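Local coordinates for septation protein imp2 (PDB 5C1F), which links the cytokinetic ring to the membrane as an F-BAR protein, binds phospholipids, and is required for normal septation and medial ring disassembly, at residues A[38-52]-A[89-101]. Sequence-based numbering, arbitrary orientation.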
loop_
_atom_site.group_PDB
_atom_site.type_symbol
_atom_site.label_atom_id
_atom_site.label_comp_id
_atom_site.label_asym_id
_atom_site.label_seq_id
_atom_site.Cartn_x
_atom_site.Cartn_y
_atom_site.Cartn_z
ATOM N N ARG A 38 6.476 -18.669 -4.633
ATOM C CA ARG A 38 6.380 -17.827 -5.821
ATOM C C ARG A 38 4.983 -17.235 -5.928
ATOM O O ARG A 38 4.822 -16.039 -6.164
ATOM C CB ARG A 38 6.705 -18.615 -7.091
ATOM C CG ARG A 38 6.814 -17.737 -8.334
ATOM C CD ARG A 38 6.388 -18.476 -9.593
ATOM N NE ARG A 38 5.027 -18.991 -9.481
ATOM C CZ ARG A 38 3.928 -18.258 -9.641
ATOM N NH1 ARG A 38 4.021 -16.966 -9.923
ATOM N NH2 ARG A 38 2.733 -18.819 -9.517
ATOM N N SER A 39 3.980 -18.088 -5.746
ATOM C CA SER A 39 2.583 -17.679 -5.814
ATOM C C SER A 39 2.242 -16.667 -4.725
ATOM O O SER A 39 1.505 -15.710 -4.961
ATOM C CB SER A 39 1.669 -18.901 -5.701
ATOM O OG SER A 39 0.307 -18.517 -5.691
ATOM N N PHE A 40 2.784 -16.888 -3.533
ATOM C CA PHE A 40 2.573 -15.983 -2.410
ATOM C C PHE A 40 3.114 -14.589 -2.721
ATOM O O PHE A 40 2.406 -13.589 -2.581
ATOM C CB PHE A 40 3.234 -16.542 -1.147
ATOM C CG PHE A 40 3.100 -15.652 0.059
ATOM C CD1 PHE A 40 1.979 -15.726 0.871
ATOM C CD2 PHE A 40 4.099 -14.747 0.387
ATOM C CE1 PHE A 40 1.853 -14.907 1.984
ATOM C CE2 PHE A 40 3.979 -13.928 1.497
ATOM C CZ PHE A 40 2.856 -14.008 2.297
ATOM N N TYR A 41 4.370 -14.526 -3.149
ATOM C CA TYR A 41 5.012 -13.243 -3.411
ATOM C C TYR A 41 4.531 -12.615 -4.712
ATOM O O TYR A 41 4.643 -11.405 -4.895
ATOM C CB TYR A 41 6.532 -13.400 -3.422
ATOM C CG TYR A 41 7.098 -13.578 -2.034
ATOM C CD1 TYR A 41 7.010 -12.558 -1.095
ATOM C CD2 TYR A 41 7.708 -14.766 -1.656
ATOM C CE1 TYR A 41 7.519 -12.712 0.180
ATOM C CE2 TYR A 41 8.222 -14.931 -0.384
ATOM C CZ TYR A 41 8.123 -13.902 0.530
ATOM O OH TYR A 41 8.632 -14.062 1.797
ATOM N N HIS A 42 3.994 -13.437 -5.609
ATOM C CA HIS A 42 3.351 -12.926 -6.813
ATOM C C HIS A 42 2.177 -12.033 -6.432
ATOM O O HIS A 42 2.030 -10.925 -6.947
ATOM C CB HIS A 42 2.870 -14.069 -7.705
ATOM C CG HIS A 42 2.013 -13.624 -8.849
ATOM N ND1 HIS A 42 2.533 -13.065 -9.995
ATOM C CD2 HIS A 42 0.671 -13.656 -9.020
ATOM C CE1 HIS A 42 1.547 -12.774 -10.827
ATOM N NE2 HIS A 42 0.407 -13.122 -10.258
ATOM N N GLU A 43 1.348 -12.529 -5.518
ATOM C CA GLU A 43 0.192 -11.783 -5.041
ATOM C C GLU A 43 0.625 -10.535 -4.268
ATOM O O GLU A 43 0.074 -9.449 -4.468
ATOM C CB GLU A 43 -0.690 -12.678 -4.166
ATOM C CG GLU A 43 -1.847 -11.971 -3.480
ATOM C CD GLU A 43 -2.964 -11.581 -4.430
ATOM O OE1 GLU A 43 -2.869 -11.897 -5.634
ATOM O OE2 GLU A 43 -3.947 -10.957 -3.969
ATOM N N ARG A 44 1.620 -10.700 -3.401
ATOM C CA ARG A 44 2.153 -9.603 -2.596
ATOM C C ARG A 44 2.653 -8.451 -3.468
ATOM O O ARG A 44 2.523 -7.282 -3.104
ATOM C CB ARG A 44 3.284 -10.110 -1.695
ATOM C CG ARG A 44 3.851 -9.066 -0.755
ATOM C CD ARG A 44 2.769 -8.466 0.131
ATOM N NE ARG A 44 3.300 -7.392 0.964
ATOM C CZ ARG A 44 3.374 -6.120 0.583
ATOM N NH1 ARG A 44 2.944 -5.758 -0.618
ATOM N NH2 ARG A 44 3.877 -5.206 1.404
ATOM N N ALA A 45 3.214 -8.792 -4.623
ATOM C CA ALA A 45 3.721 -7.795 -5.555
ATOM C C ALA A 45 2.580 -7.062 -6.252
ATOM O O ALA A 45 2.631 -5.844 -6.433
ATOM C CB ALA A 45 4.638 -8.446 -6.580
ATOM N N ASN A 46 1.552 -7.807 -6.647
ATOM C CA ASN A 46 0.391 -7.212 -7.298
ATOM C C ASN A 46 -0.391 -6.331 -6.337
ATOM O O ASN A 46 -0.928 -5.296 -6.732
ATOM C CB ASN A 46 -0.518 -8.293 -7.884
ATOM C CG ASN A 46 -0.043 -8.777 -9.244
ATOM O OD1 ASN A 46 0.612 -8.040 -9.984
ATOM N ND2 ASN A 46 -0.374 -10.019 -9.580
ATOM N N ILE A 47 -0.450 -6.750 -5.077
ATOM C CA ILE A 47 -1.053 -5.934 -4.029
ATOM C C ILE A 47 -0.329 -4.595 -3.937
ATOM O O ILE A 47 -0.960 -3.541 -3.875
ATOM C CB ILE A 47 -1.014 -6.645 -2.657
ATOM C CG1 ILE A 47 -1.941 -7.861 -2.663
ATOM C CG2 ILE A 47 -1.410 -5.687 -1.541
ATOM C CD1 ILE A 47 -1.888 -8.681 -1.389
ATOM N N GLU A 48 0.998 -4.646 -3.953
ATOM C CA GLU A 48 1.804 -3.435 -3.867
ATOM C C GLU A 48 1.618 -2.545 -5.091
ATOM O O GLU A 48 1.552 -1.321 -4.979
ATOM C CB GLU A 48 3.283 -3.787 -3.703
ATOM C CG GLU A 48 4.154 -2.606 -3.292
ATOM C CD GLU A 48 3.957 -2.217 -1.834
ATOM O OE1 GLU A 48 3.215 -2.927 -1.123
ATOM O OE2 GLU A 48 4.548 -1.206 -1.395
ATOM N N GLU A 49 1.528 -3.169 -6.261
ATOM C CA GLU A 49 1.373 -2.433 -7.509
ATOM C C GLU A 49 0.046 -1.681 -7.544
ATOM O O GLU A 49 0.007 -0.492 -7.855
ATOM C CB GLU A 49 1.472 -3.383 -8.706
ATOM C CG GLU A 49 1.435 -2.684 -10.059
ATOM C CD GLU A 49 1.561 -3.656 -11.224
ATOM O OE1 GLU A 49 1.718 -4.869 -10.976
ATOM O OE2 GLU A 49 1.503 -3.207 -12.387
ATOM N N ASP A 50 -1.033 -2.389 -7.224
ATOM C CA ASP A 50 -2.369 -1.802 -7.171
ATOM C C ASP A 50 -2.415 -0.618 -6.208
ATOM O O ASP A 50 -3.004 0.421 -6.505
ATOM C CB ASP A 50 -3.395 -2.859 -6.757
ATOM C CG ASP A 50 -4.805 -2.306 -6.668
ATOM O OD1 ASP A 50 -5.204 -1.537 -7.568
ATOM O OD2 ASP A 50 -5.519 -2.641 -5.697
ATOM N N TYR A 51 -1.793 -0.806 -5.047
ATOM C CA TYR A 51 -1.633 0.230 -4.035
ATOM C C TYR A 51 -0.936 1.457 -4.632
ATOM O O TYR A 51 -1.420 2.585 -4.513
ATOM C CB TYR A 51 -0.838 -0.348 -2.859
ATOM C CG TYR A 51 -0.722 0.504 -1.612
ATOM C CD1 TYR A 51 -1.847 1.004 -0.968
ATOM C CD2 TYR A 51 0.519 0.752 -1.043
ATOM C CE1 TYR A 51 -1.728 1.764 0.194
ATOM C CE2 TYR A 51 0.647 1.504 0.113
ATOM C CZ TYR A 51 -0.475 2.008 0.727
ATOM O OH TYR A 51 -0.336 2.757 1.878
ATOM N N ALA A 52 0.191 1.218 -5.294
ATOM C CA ALA A 52 0.937 2.278 -5.958
ATOM C C ALA A 52 0.108 2.989 -7.028
ATOM O O ALA A 52 0.088 4.218 -7.088
ATOM C CB ALA A 52 2.202 1.714 -6.567
ATOM N N HIS A 89 6.398 3.299 -4.048
ATOM C CA HIS A 89 5.658 2.045 -3.968
ATOM C C HIS A 89 5.589 1.334 -5.323
ATOM O O HIS A 89 5.597 0.105 -5.373
ATOM C CB HIS A 89 4.251 2.291 -3.415
ATOM C CG HIS A 89 4.213 2.466 -1.929
ATOM N ND1 HIS A 89 4.286 1.401 -1.054
ATOM C CD2 HIS A 89 4.119 3.575 -1.160
ATOM C CE1 HIS A 89 4.235 1.850 0.186
ATOM N NE2 HIS A 89 4.136 3.166 0.151
ATOM N N LEU A 90 5.543 2.092 -6.415
ATOM C CA LEU A 90 5.549 1.485 -7.746
ATOM C C LEU A 90 6.893 0.820 -8.022
ATOM O O LEU A 90 6.947 -0.295 -8.547
ATOM C CB LEU A 90 5.242 2.519 -8.832
ATOM C CG LEU A 90 5.099 1.947 -10.247
ATOM C CD1 LEU A 90 3.977 0.920 -10.306
ATOM C CD2 LEU A 90 4.867 3.049 -11.269
ATOM N N GLN A 91 7.971 1.513 -7.663
ATOM C CA GLN A 91 9.320 0.972 -7.786
ATOM C C GLN A 91 9.485 -0.275 -6.909
ATOM O O GLN A 91 10.081 -1.265 -7.328
ATOM C CB GLN A 91 10.356 2.041 -7.411
ATOM C CG GLN A 91 11.798 1.547 -7.291
ATOM C CD GLN A 91 12.452 1.270 -8.634
ATOM O OE1 GLN A 91 12.040 0.371 -9.368
ATOM N NE2 GLN A 91 13.485 2.041 -8.959
ATOM N N ILE A 92 8.938 -0.228 -5.699
ATOM C CA ILE A 92 9.018 -1.358 -4.779
ATOM C C ILE A 92 8.273 -2.574 -5.330
ATOM O O ILE A 92 8.770 -3.700 -5.257
ATOM C CB ILE A 92 8.459 -0.995 -3.385
ATOM C CG1 ILE A 92 9.329 0.079 -2.731
ATOM C CG2 ILE A 92 8.412 -2.225 -2.485
ATOM C CD1 ILE A 92 10.756 -0.368 -2.475
ATOM N N SER A 93 7.091 -2.348 -5.896
ATOM C CA SER A 93 6.311 -3.444 -6.462
ATOM C C SER A 93 7.048 -4.077 -7.638
ATOM O O SER A 93 6.975 -5.290 -7.841
ATOM C CB SER A 93 4.926 -2.961 -6.903
ATOM O OG SER A 93 5.003 -2.158 -8.067
ATOM N N GLN A 94 7.771 -3.259 -8.399
ATOM C CA GLN A 94 8.553 -3.765 -9.525
ATOM C C GLN A 94 9.719 -4.623 -9.039
ATOM O O GLN A 94 10.049 -5.635 -9.649
ATOM C CB GLN A 94 9.067 -2.613 -10.392
ATOM C CG GLN A 94 7.971 -1.889 -11.164
ATOM C CD GLN A 94 8.442 -0.575 -11.772
ATOM O OE1 GLN A 94 9.545 -0.103 -11.488
ATOM N NE2 GLN A 94 7.604 0.023 -12.609
ATOM N N LEU A 95 10.343 -4.216 -7.940
ATOM C CA LEU A 95 11.428 -4.995 -7.356
ATOM C C LEU A 95 10.896 -6.263 -6.684
ATOM O O LEU A 95 11.559 -7.303 -6.691
ATOM C CB LEU A 95 12.220 -4.148 -6.357
ATOM C CG LEU A 95 12.970 -2.948 -6.955
ATOM C CD1 LEU A 95 13.537 -2.047 -5.863
ATOM C CD2 LEU A 95 14.074 -3.411 -7.896
ATOM N N LEU A 96 9.698 -6.180 -6.108
ATOM C CA LEU A 96 9.066 -7.357 -5.520
ATOM C C LEU A 96 8.827 -8.414 -6.592
ATOM O O LEU A 96 8.917 -9.615 -6.327
ATOM C CB LEU A 96 7.746 -6.990 -4.838
ATOM C CG LEU A 96 7.819 -6.311 -3.468
ATOM C CD1 LEU A 96 6.425 -5.966 -2.959
ATOM C CD2 LEU A 96 8.556 -7.183 -2.462
ATOM N N GLN A 97 8.529 -7.965 -7.805
ATOM C CA GLN A 97 8.315 -8.882 -8.914
ATOM C C GLN A 97 9.633 -9.427 -9.448
ATOM O O GLN A 97 9.783 -10.633 -9.615
ATOM C CB GLN A 97 7.525 -8.198 -10.033
ATOM C CG GLN A 97 6.023 -8.294 -9.831
ATOM C CD GLN A 97 5.245 -7.200 -10.539
ATOM O OE1 GLN A 97 5.806 -6.416 -11.306
ATOM N NE2 GLN A 97 3.940 -7.142 -10.281
ATOM N N ASP A 98 10.593 -8.541 -9.692
ATOM C CA ASP A 98 11.847 -8.931 -10.330
ATOM C C ASP A 98 12.826 -9.632 -9.390
ATOM O O ASP A 98 13.423 -10.642 -9.759
ATOM C CB ASP A 98 12.523 -7.707 -10.950
ATOM C CG ASP A 98 11.680 -7.067 -12.034
ATOM O OD1 ASP A 98 10.894 -7.794 -12.676
ATOM O OD2 ASP A 98 11.795 -5.840 -12.238
ATOM N N ASP A 99 12.992 -9.104 -8.180
ATOM C CA ASP A 99 14.008 -9.623 -7.265
ATOM C C ASP A 99 13.476 -10.671 -6.293
ATOM O O ASP A 99 14.249 -11.446 -5.729
ATOM C CB ASP A 99 14.646 -8.483 -6.473
ATOM C CG ASP A 99 15.368 -7.491 -7.360
ATOM O OD1 ASP A 99 15.669 -7.838 -8.521
ATOM O OD2 ASP A 99 15.636 -6.366 -6.891
ATOM N N VAL A 100 12.165 -10.699 -6.084
ATOM C CA VAL A 100 11.597 -11.669 -5.156
ATOM C C VAL A 100 10.820 -12.751 -5.905
ATOM O O VAL A 100 11.272 -13.891 -5.982
ATOM C CB VAL A 100 10.698 -10.985 -4.110
ATOM C CG1 VAL A 100 10.215 -11.992 -3.082
ATOM C CG2 VAL A 100 11.459 -9.867 -3.422
ATOM N N GLU A 101 9.668 -12.394 -6.466
ATOM C CA GLU A 101 8.851 -13.348 -7.216
ATOM C C GLU A 101 9.624 -14.075 -8.316
ATOM O O GLU A 101 9.651 -15.306 -8.354
ATOM C CB GLU A 101 7.645 -12.647 -7.841
ATOM C CG GLU A 101 6.883 -13.516 -8.836
ATOM C CD GLU A 101 5.819 -12.741 -9.593
ATOM O OE1 GLU A 101 5.628 -11.541 -9.302
ATOM O OE2 GLU A 101 5.174 -13.332 -10.482
HETATM O O HOH W 1 3.288 -10.069 -9.899
#
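E48 of helix 18-59 and H89 of helix 69-155 meet where these antiparallel helices of the F-BAR bundle pack, local axes 8.1 Å apart at closest approach. H89 ND1 donates in its ring plane to E48 OE2 at 2.6 Å, nearly straight at 167° but coming from above the carboxylate plane. With the E48 chain bent at chi2 (74°), OE2 faces H89 while OE1 takes R44 NH1, one turn back along the helix, at 2.9 Å in a salt bridge. Y51 of the same chain turns its edge to one face of H89 in a T-shaped pair; E48 OE1 also bonds Y51 OH of the second subunit, and H89 NE2 is hydrogen-bonded to D240 of helix 162-252. Two knobs make the tightly packed side: A45 among S93, L96, Q97 and E101, and E48 among H89, I92, S93 and L96. V100 CG1 lies over one face of the Y41 ring, 3.9 Å from its centroid. H42, E49 and Q97 form the looser, partly exposed margin: Q97 NE2 reaches E49 OE1 at 3.3 Å, and water 1 joins buried E101 OE1 to Q97 NE2, the latter weakly. H42 ND1 donates to E101 OE2 at 2.7 Å, ring and carboxylate planes nearly perpendicular. An alanine replacing E48 would probably deprive R44 of its salt-bridge partner, H89 ND1 of its acceptor and Y51 of the second subunit of a hydrogen bond. Flanking carboxylates, E48 and D240, probably favour a positively charged H89.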